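Local coordinates for protein vacuolar aminopeptidase 1 (Saccharomyces cerevisiae, PDB 5JGF) that removes N-terminal amino acids, preferably neutral or hydrophobic ones, from peptides and proteins as a zinc-dependent vacuolar aminopeptidase, and is the major cargo of the cytoplasm-to-vacuole targeting pathway, at residues P23-V28 against S90-L95. Numbering follows the deposited sequence.
Sequences PTTYHV and SHVDAL. With ZN (zinc ion), chain K.
T25 and V28, one turn apart on the start of helix 25-38, meet V92 and D93 just past the end of strand 86-91, a worked example of how a helix start packs on the loop just behind a metal ligand. The apolar part has V92 at its centre. V92 CG2 faces T25 CG2 at 3.7 Å, the two side chains crossing at about a right angle, while V92 CG1 lies 3.8 Å from V28 CG1 as these valines pass in opposite directions. The CA–CB bond of T25 points at the other segment, and chi1 -54° puts CG2 anti to the backbone N, against V92 CG2, and OG1 anti to the carbonyl carbon, over D93 CA. T25 OG1 lies 3.4 Å from D93 CA, a van der Waals contact. With CG2 and OG1 gone, an alanine in place of T25 would probably leave a gap beside V92 CG2 and D93 CA.

The direct polar bonds lie within each segment. T24, the N-cap residue, pairs its OG1 with H27 ND1 at 2.6 Å, and V28 N bonds to T24 O in the first helical turn. R264 of helix 261-278 joins the two segments, NH1 to P23 O and NE to V92 O.

On the other side, H91 ND1 donates to D93 O at 3.0 Å, the acceptor lying close to the imidazole plane, and more weakly to D93 OD2 (angle 124°). This holds the ring's rotation while H91 NE2 binds zinc at 2.1 Å. D93 is gripped in turn by Y119 and by the backbone N of E298 and E299. With D262 and D344 completing the protein ligands of this ion, the strand-end histidine and its second-shell aspartate are characteristic of the dizinc centre of M18 aminopeptidases.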
# COMPACT_ATOMS: atom_id res chain seq x y z
N PRO D 23 -13.42 -37.34 30.44
CA PRO D 23 -12.77 -36.37 29.54
C PRO D 23 -12.81 -36.61 28.04
O PRO D 23 -12.87 -35.65 27.27
CB PRO D 23 -11.35 -36.31 30.08
CG PRO D 23 -11.12 -37.73 30.54
CD PRO D 23 -12.41 -38.03 31.27
N THR D 24 -12.75 -37.87 27.61
CA THR D 24 -12.76 -38.16 26.18
C THR D 24 -14.09 -38.74 25.71
O THR D 24 -14.91 -39.18 26.52
CB THR D 24 -11.65 -39.16 25.80
OG1 THR D 24 -12.02 -40.48 26.23
CG2 THR D 24 -10.33 -38.77 26.46
N THR D 25 -14.30 -38.74 24.40
CA THR D 25 -15.54 -39.27 23.84
C THR D 25 -15.72 -40.72 24.29
O THR D 25 -16.84 -41.15 24.61
CB THR D 25 -15.51 -39.19 22.30
OG1 THR D 25 -15.23 -37.84 21.90
CG2 THR D 25 -16.86 -39.61 21.72
N TYR D 26 -14.63 -41.48 24.32
CA TYR D 26 -14.69 -42.87 24.76
C TYR D 26 -15.26 -43.00 26.17
O TYR D 26 -16.10 -43.86 26.43
CB TYR D 26 -13.30 -43.51 24.73
CG TYR D 26 -12.73 -43.68 23.35
CD1 TYR D 26 -13.28 -44.58 22.45
CD2 TYR D 26 -11.62 -42.93 22.94
CE1 TYR D 26 -12.75 -44.75 21.17
CE2 TYR D 26 -11.09 -43.08 21.66
CZ TYR D 26 -11.65 -43.99 20.78
OH TYR D 26 -11.13 -44.13 19.52
N HIS D 27 -14.79 -42.14 27.09
CA HIS D 27 -15.28 -42.18 28.47
C HIS D 27 -16.75 -41.81 28.54
O HIS D 27 -17.52 -42.43 29.28
CB HIS D 27 -14.50 -41.22 29.38
CG HIS D 27 -13.07 -41.60 29.59
ND1 HIS D 27 -12.04 -41.15 28.79
CD2 HIS D 27 -12.49 -42.40 30.52
CE1 HIS D 27 -10.90 -41.65 29.21
NE2 HIS D 27 -11.14 -42.42 30.26
N VAL D 28 -17.14 -40.80 27.78
CA VAL D 28 -18.52 -40.33 27.76
C VAL D 28 -19.49 -41.43 27.33
O VAL D 28 -20.53 -41.65 27.96
CB VAL D 28 -18.69 -39.11 26.83
CG1 VAL D 28 -20.16 -38.76 26.66
CG2 VAL D 28 -17.94 -37.92 27.41
N SER D 90 -27.68 -35.79 19.45
CA SER D 90 -26.66 -34.86 19.94
C SER D 90 -25.28 -35.43 19.64
O SER D 90 -25.15 -36.59 19.23
CB SER D 90 -26.80 -34.66 21.45
OG SER D 90 -28.06 -34.11 21.78
N HIS D 91 -24.23 -34.63 19.82
CA HIS D 91 -22.90 -35.14 19.57
C HIS D 91 -22.07 -35.18 20.84
O HIS D 91 -22.17 -34.30 21.69
CB HIS D 91 -22.19 -34.36 18.43
CG HIS D 91 -21.83 -32.94 18.76
ND1 HIS D 91 -20.61 -32.60 19.30
CD2 HIS D 91 -22.49 -31.78 18.54
CE1 HIS D 91 -20.53 -31.28 19.39
NE2 HIS D 91 -21.65 -30.76 18.93
N VAL D 92 -21.28 -36.24 20.99
CA VAL D 92 -20.46 -36.41 22.17
C VAL D 92 -18.99 -36.08 21.97
O VAL D 92 -18.22 -36.13 22.92
CB VAL D 92 -20.58 -37.85 22.73
CG1 VAL D 92 -21.92 -38.01 23.43
CG2 VAL D 92 -20.45 -38.86 21.61
N ASP D 93 -18.59 -35.76 20.74
CA ASP D 93 -17.20 -35.39 20.52
C ASP D 93 -17.12 -33.91 20.89
O ASP D 93 -18.11 -33.18 20.79
CB ASP D 93 -16.78 -35.59 19.06
CG ASP D 93 -17.57 -34.74 18.08
OD1 ASP D 93 -16.95 -34.08 17.21
OD2 ASP D 93 -18.82 -34.74 18.16
N ALA D 94 -15.95 -33.48 21.35
CA ALA D 94 -15.74 -32.08 21.70
C ALA D 94 -14.36 -31.67 21.21
O ALA D 94 -13.49 -32.52 21.01
CB ALA D 94 -15.83 -31.89 23.20
N LEU D 95 -14.16 -30.37 21.00
CA LEU D 95 -12.85 -29.90 20.55
C LEU D 95 -11.80 -30.42 21.52
O LEU D 95 -11.99 -30.39 22.74
CB LEU D 95 -12.81 -28.37 20.52
CG LEU D 95 -12.98 -27.74 19.13
CD1 LEU D 95 -14.34 -28.13 18.55
CD2 LEU D 95 -12.87 -26.22 19.24
ZN ZN K . -22.02 -28.65 18.93
O HOH W 1 -22.69 -26.32 18.95
O HOH W 2 -20.67 -28.22 17.46